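Local coordinates for protein putative transcriptional regulator (Bacillus cytotoxicus NVH 391-98, PDB 3K4H) that probably regulates transcription as a LacI-family DNA-binding protein, with glucose units bound in the cleft between its two lobes, at residues Gly12-Ser17 / Gly71-Leu76; Glu56-Val61 / Asn81-Gln86. All coordinates share one frame; numbering follows the deposited sequence.

Contact 1 (Gly12-Ser17 / Gly71-Leu76); sequences GLVMPS and GGIILL. With GLC (alpha-D-glucopyranose), chain C.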
loop_
_atom_site.group_PDB
_atom_site.type_symbol
_atom_site.label_atom_id
_atom_site.label_comp_id
_atom_site.label_asym_id
_atom_site.label_seq_id
_atom_site.Cartn_x
_atom_site.Cartn_y
_atom_site.Cartn_z
ATOM N N GLY A 12 -12.713 -21.018 -7.150
ATOM C CA GLY A 12 -12.055 -21.911 -6.244
ATOM C C GLY A 12 -11.388 -21.164 -5.125
ATOM O O GLY A 12 -10.849 -20.061 -5.308
ATOM N N LEU A 13 -11.422 -21.780 -3.952
ATOM C CA LEU A 13 -10.799 -21.194 -2.801
ATOM C C LEU A 13 -9.718 -22.130 -2.354
ATOM O O LEU A 13 -9.937 -23.342 -2.296
ATOM C CB LEU A 13 -11.820 -20.996 -1.694
ATOM C CG LEU A 13 -13.127 -20.307 -2.038
ATOM C CD1 LEU A 13 -13.982 -20.238 -0.790
ATOM C CD2 LEU A 13 -12.926 -18.902 -2.646
ATOM N N VAL A 14 -8.552 -21.578 -2.044
ATOM C CA VAL A 14 -7.473 -22.384 -1.530
ATOM C C VAL A 14 -7.023 -21.859 -0.182
ATOM O O VAL A 14 -6.700 -20.677 -0.023
ATOM C CB VAL A 14 -6.299 -22.468 -2.518
ATOM C CG1 VAL A 14 -5.195 -23.332 -1.971
ATOM C CG2 VAL A 14 -6.766 -23.024 -3.835
HETATM N N MSE A 15 -7.033 -22.764 0.793
HETATM C CA MSE A 15 -6.528 -22.489 2.113
HETATM C C MSE A 15 -5.022 -22.747 2.286
HETATM O O MSE A 15 -4.389 -23.369 1.439
HETATM C CB MSE A 15 -7.316 -23.311 3.093
HETATM C CG MSE A 15 -8.240 -22.470 3.899
HETATM SE SE MSE A 15 -10.128 -22.471 3.361
HETATM C CE MSE A 15 -10.270 -20.534 3.359
ATOM N N PRO A 16 -4.433 -22.263 3.380
ATOM C CA PRO A 16 -3.055 -22.640 3.686
ATOM C C PRO A 16 -2.956 -24.044 4.255
ATOM O O PRO A 16 -1.861 -24.575 4.346
ATOM C CB PRO A 16 -2.624 -21.638 4.737
ATOM C CG PRO A 16 -3.705 -20.678 4.860
ATOM C CD PRO A 16 -4.922 -21.219 4.295
ATOM N N SER A 17 -4.090 -24.646 4.596
ATOM C CA SER A 17 -4.135 -25.969 5.209
ATOM C C SER A 17 -5.587 -26.479 5.270
ATOM O O SER A 17 -6.507 -25.821 4.765
ATOM C CB SER A 17 -3.488 -25.943 6.608
ATOM O OG SER A 17 -3.380 -27.249 7.142
ATOM N N GLY A 71 -13.499 -21.527 -13.094
ATOM C CA GLY A 71 -13.130 -20.394 -13.908
ATOM C C GLY A 71 -11.976 -19.603 -13.323
ATOM O O GLY A 71 -11.213 -18.972 -14.067
ATOM N N GLY A 72 -11.825 -19.625 -12.004
ATOM C CA GLY A 72 -10.802 -18.802 -11.367
ATOM C C GLY A 72 -10.559 -19.281 -9.959
ATOM O O GLY A 72 -11.364 -20.054 -9.431
ATOM N N ILE A 73 -9.457 -18.840 -9.340
ATOM C CA ILE A 73 -9.096 -19.329 -8.005
ATOM C C ILE A 73 -8.662 -18.170 -7.141
ATOM O O ILE A 73 -7.896 -17.318 -7.606
ATOM C CB ILE A 73 -7.942 -20.333 -8.084
ATOM C CG1 ILE A 73 -8.405 -21.652 -8.716
ATOM C CG2 ILE A 73 -7.346 -20.572 -6.733
ATOM C CD1 ILE A 73 -7.308 -22.702 -8.885
ATOM N N ILE A 74 -9.152 -18.113 -5.900
ATOM C CA ILE A 74 -8.669 -17.125 -4.935
ATOM C C ILE A 74 -7.792 -17.850 -3.973
ATOM O O ILE A 74 -8.211 -18.833 -3.407
ATOM C CB ILE A 74 -9.809 -16.531 -4.115
ATOM C CG1 ILE A 74 -10.881 -15.957 -5.010
ATOM C CG2 ILE A 74 -9.314 -15.421 -3.219
ATOM C CD1 ILE A 74 -12.029 -15.320 -4.263
ATOM N N LEU A 75 -6.568 -17.391 -3.778
ATOM C CA LEU A 75 -5.722 -17.971 -2.729
ATOM C C LEU A 75 -5.923 -17.161 -1.456
ATOM O O LEU A 75 -5.700 -15.936 -1.451
ATOM C CB LEU A 75 -4.261 -17.934 -3.155
ATOM C CG LEU A 75 -3.755 -19.060 -4.048
ATOM C CD1 LEU A 75 -2.468 -18.683 -4.691
ATOM C CD2 LEU A 75 -3.510 -20.285 -3.195
ATOM N N LEU A 76 -6.370 -17.816 -0.389
ATOM C CA LEU A 76 -6.710 -17.098 0.849
ATOM C C LEU A 76 -5.501 -16.827 1.720
ATOM O O LEU A 76 -5.622 -16.462 2.893
ATOM C CB LEU A 76 -7.760 -17.844 1.654
ATOM C CG LEU A 76 -9.194 -17.705 1.173
ATOM C CD1 LEU A 76 -9.290 -16.400 0.478
ATOM C CD2 LEU A 76 -9.574 -18.810 0.206
HETATM C C1 GLC C . -4.847 -13.127 5.409
HETATM C C2 GLC C . -4.067 -13.637 4.215
HETATM C C3 GLC C . -2.775 -12.840 4.165
HETATM C C4 GLC C . -3.072 -11.333 4.043
HETATM C C5 GLC C . -4.018 -10.887 5.132
HETATM C C6 GLC C . -4.417 -9.455 4.874
HETATM O O2 GLC C . -3.789 -15.005 4.409
HETATM O O3 GLC C . -1.993 -13.390 3.128
HETATM O O4 GLC C . -1.944 -10.562 4.309
HETATM O O5 GLC C . -5.147 -11.749 5.223
HETATM O O6 GLC C . -3.795 -8.695 5.875
#
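Gly-12 to Val-14 and Ile-73 to Leu-75 lie on neighbouring parallel strands in the N-terminal sheet of a periplasmic-binding-protein-like fold, as in LacI-family regulators. Four backbone bonds join them in a ladder. Gly-12 N gives to Gly-72 O, and Ile-74 N gives back to Gly-12 O at 2.7 Å. Val-14 N then gives to Ile-74 O, and Leu-76 N closes the ladder on Val-14 O at 2.9 Å. The short axes are 4.6 Å apart and cross at -26°.

The contact is buried and close-packed on the face of Val-14, Leu-75 and Ile-73. Val-14 and Leu-75 lie side by side. With Val-14 CG1 anti to the backbone N (chi1 -179°), CG1 joins CB against Leu-75 CD2, which sits 3.6 Å from Val-14 CB. CG2 is left to meet Ile-73 CG2 at 3.8 Å. Helices 54-66 and 83-90 pack on this face. On the other face Leu-13 and Ile-74 run alongside each other with a lighter touch, CD2 to CD1 at 4.0 Å. Helix 27-41 packs on Ile-74 here.

Beyond the strand ends, the bent side chain of selenomethionine Met-15 brings CE back to Leu-76 CD2, and that same Leu-76 methyl reaches Leu-13 CB at 3.7 Å. Pro-16 and Ser-17 diverge into the looser, partly exposed end of the contact. At the end of the other strand lies the sugar site, which Asp-112 and Asn-113 also help to form. Here the backbone of Leu-76 turns to the ligand: its O accepts a 2.8 Å hydrogen bond from O2 of the glucose.

Contact 2 (Glu56-Val61 / Asn81-Gln86); sequences EIFNGV and NDRIIQ
Two helices of the N-terminal lobe, 54-66 and 83-90, meet on one face of its parallel sheet, and Phe-58, Arg-83 and Ile-84 carry the contact. The guanidinium of Arg-83 lies nearly flat over one face of the Phe-58 ring, with the planes 19° apart. Arg-83 CZ stands 3.9 Å from the ring centroid, 22° off the ring normal. This is a stacked cation-pi pair. NH2 is set toward the rim, nearest to CD2 of Phe-58. The bend at chi3 (68°) turns the guanidinium back over the ring, and Arg-83 CB touches Phe-58 CE1.

Deeper in, Ile-84 packs against the side chains of helix 54-66. Its CD1 methyl reaches Phe-58 CA at 3.7 Å and comes obliquely to the ring at CD1 of Phe-58. Its CG2 branch, anti to the backbone N, packs on Val-61 CG2 at 3.8 Å. Asp-82 is the N-cap of helix 83-90; its OD2 accepts a weak bond from Ile-84 N.

The outer end of Arg-83 is also held by a salt bridge from NH1 to Glu-54. One charged group is therefore shared between an aromatic face and a carboxylate. The pairing probably limits rotation of the guanidinium on the solvent side of the contact, while the buried part relies on apolar packing.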
loop_
_atom_site.group_PDB
_atom_site.type_symbol
_atom_site.label_atom_id
_atom_site.label_comp_id
_atom_site.label_asym_id
_atom_site.label_seq_id
_atom_site.Cartn_x
_atom_site.Cartn_y
_atom_site.Cartn_z
ATOM N N GLU A 56 -1.835 -32.970 -0.455
ATOM C CA GLU A 56 -3.232 -33.080 -0.749
ATOM C C GLU A 56 -3.853 -31.808 -1.252
ATOM O O GLU A 56 -4.743 -31.846 -2.025
ATOM C CB GLU A 56 -3.971 -33.609 0.450
ATOM C CG GLU A 56 -3.490 -34.932 0.856
ATOM C CD GLU A 56 -4.193 -35.440 2.041
ATOM O OE1 GLU A 56 -4.892 -34.676 2.656
ATOM O OE2 GLU A 56 -4.043 -36.596 2.391
ATOM N N ILE A 57 -3.433 -30.678 -0.750
ATOM C CA ILE A 57 -3.963 -29.407 -1.206
ATOM C C ILE A 57 -3.509 -29.111 -2.638
ATOM O O ILE A 57 -4.268 -28.550 -3.442
ATOM C CB ILE A 57 -3.555 -28.265 -0.271
ATOM C CG1 ILE A 57 -4.270 -28.400 1.059
ATOM C CG2 ILE A 57 -3.943 -26.930 -0.845
ATOM C CD1 ILE A 57 -3.867 -27.372 2.070
ATOM N N PHE A 58 -2.278 -29.500 -2.965
ATOM C CA PHE A 58 -1.783 -29.336 -4.327
ATOM C C PHE A 58 -2.684 -30.126 -5.257
ATOM O O PHE A 58 -3.324 -29.541 -6.139
ATOM C CB PHE A 58 -0.337 -29.802 -4.454
ATOM C CG PHE A 58 0.293 -29.454 -5.777
ATOM C CD1 PHE A 58 0.689 -28.149 -6.055
ATOM C CD2 PHE A 58 0.470 -30.427 -6.753
ATOM C CE1 PHE A 58 1.259 -27.825 -7.282
ATOM C CE2 PHE A 58 1.032 -30.112 -7.987
ATOM C CZ PHE A 58 1.425 -28.816 -8.253
ATOM N N ASN A 59 -2.773 -31.437 -5.037
ATOM C CA ASN A 59 -3.659 -32.266 -5.830
ATOM C C ASN A 59 -5.030 -31.599 -5.967
ATOM O O ASN A 59 -5.599 -31.535 -7.079
ATOM C CB ASN A 59 -3.752 -33.687 -5.277
ATOM C CG ASN A 59 -2.376 -34.295 -4.973
ATOM O OD1 ASN A 59 -1.347 -33.634 -5.147
ATOM N ND2 ASN A 59 -2.353 -35.560 -4.519
ATOM N N GLY A 60 -5.525 -31.046 -4.861
ATOM C CA GLY A 60 -6.807 -30.399 -4.879
ATOM C C GLY A 60 -6.908 -29.355 -5.992
ATOM O O GLY A 60 -7.872 -29.367 -6.786
ATOM N N VAL A 61 -5.917 -28.461 -6.039
ATOM C CA VAL A 61 -5.920 -27.342 -6.972
ATOM C C VAL A 61 -5.751 -27.838 -8.398
ATOM O O VAL A 61 -6.370 -27.331 -9.340
ATOM C CB VAL A 61 -4.807 -26.332 -6.643
ATOM C CG1 VAL A 61 -4.451 -25.489 -7.864
ATOM C CG2 VAL A 61 -5.200 -25.436 -5.444
ATOM N N ASN A 81 7.399 -19.422 -1.961
ATOM C CA ASN A 81 7.598 -20.679 -2.727
ATOM C C ASN A 81 6.343 -21.538 -2.727
ATOM O O ASN A 81 6.387 -22.766 -2.535
ATOM C CB ASN A 81 8.746 -21.544 -2.162
ATOM C CG ASN A 81 10.110 -20.925 -2.354
ATOM O OD1 ASN A 81 10.289 -19.994 -3.153
ATOM N ND2 ASN A 81 11.094 -21.446 -1.612
ATOM N N ASP A 82 5.207 -20.906 -2.897
ATOM C CA ASP A 82 4.024 -21.687 -2.994
ATOM C C ASP A 82 4.106 -22.395 -4.358
ATOM O O ASP A 82 4.143 -21.738 -5.418
ATOM C CB ASP A 82 2.808 -20.778 -2.886
ATOM C CG ASP A 82 1.567 -21.512 -2.468
ATOM O OD1 ASP A 82 0.550 -20.817 -2.306
ATOM O OD2 ASP A 82 1.600 -22.750 -2.265
ATOM N N ARG A 83 4.194 -23.723 -4.323
ATOM C CA ARG A 83 4.029 -24.503 -5.527
ATOM C C ARG A 83 2.703 -24.108 -6.186
ATOM O O ARG A 83 2.642 -23.992 -7.416
ATOM C CB ARG A 83 3.979 -26.013 -5.247
ATOM C CG ARG A 83 5.136 -26.627 -4.531
ATOM C CD ARG A 83 4.644 -27.835 -3.768
ATOM N NE ARG A 83 4.247 -28.891 -4.691
ATOM C CZ ARG A 83 3.592 -30.012 -4.383
ATOM N NH1 ARG A 83 3.213 -30.283 -3.144
ATOM N NH2 ARG A 83 3.312 -30.873 -5.343
ATOM N N ILE A 84 1.642 -23.925 -5.387
ATOM C CA ILE A 84 0.320 -23.666 -5.969
ATOM C C ILE A 84 0.407 -22.540 -6.986
ATOM O O ILE A 84 -0.093 -22.670 -8.108
ATOM C CB ILE A 84 -0.775 -23.325 -4.927
ATOM C CG1 ILE A 84 -0.845 -24.347 -3.782
ATOM C CG2 ILE A 84 -2.136 -23.239 -5.596
ATOM C CD1 ILE A 84 -1.488 -25.606 -4.136
ATOM N N ILE A 85 1.060 -21.444 -6.591
ATOM C CA ILE A 85 1.270 -20.302 -7.477
ATOM C C ILE A 85 2.150 -20.650 -8.672
ATOM O O ILE A 85 1.813 -20.245 -9.785
ATOM C CB ILE A 85 1.879 -19.090 -6.760
ATOM C CG1 ILE A 85 0.931 -18.575 -5.689
ATOM C CG2 ILE A 85 2.174 -17.938 -7.767
ATOM C CD1 ILE A 85 1.475 -17.335 -4.967
ATOM N N GLN A 86 3.260 -21.373 -8.464
ATOM C CA GLN A 86 4.104 -21.800 -9.596
ATOM C C GLN A 86 3.237 -22.536 -10.596
ATOM O O GLN A 86 3.375 -22.340 -11.799
ATOM C CB GLN A 86 5.308 -22.688 -9.188
ATOM C CG GLN A 86 6.711 -22.014 -9.166
ATOM C CD GLN A 86 7.087 -21.195 -10.445
ATOM O OE1 GLN A 86 7.209 -19.956 -10.389
ATOM N NE2 GLN A 86 7.283 -21.886 -11.582
#

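From the N terminus the chain first lays down strand 10-14, then passes through helix 27-41, strand 45-48 and helix 54-66. Strand 72-75 follows and pairs with the first strand, so contact 1 closes a loop of 53 residues. The next helix, 83-90, returns beside helix 54-66, and contact 2 closes a shorter loop of 19 residues that contains strand 72-75. The two loops cross rather than nest. Their centres are 10 Å apart and they touch directly: Val-14 packs on Ile-57 and Val-61, and Leu-75 on Ile-85. Together they tie adjacent strands 10-14 and 72-75 of the N-terminal lobe to two helices on one sheet face.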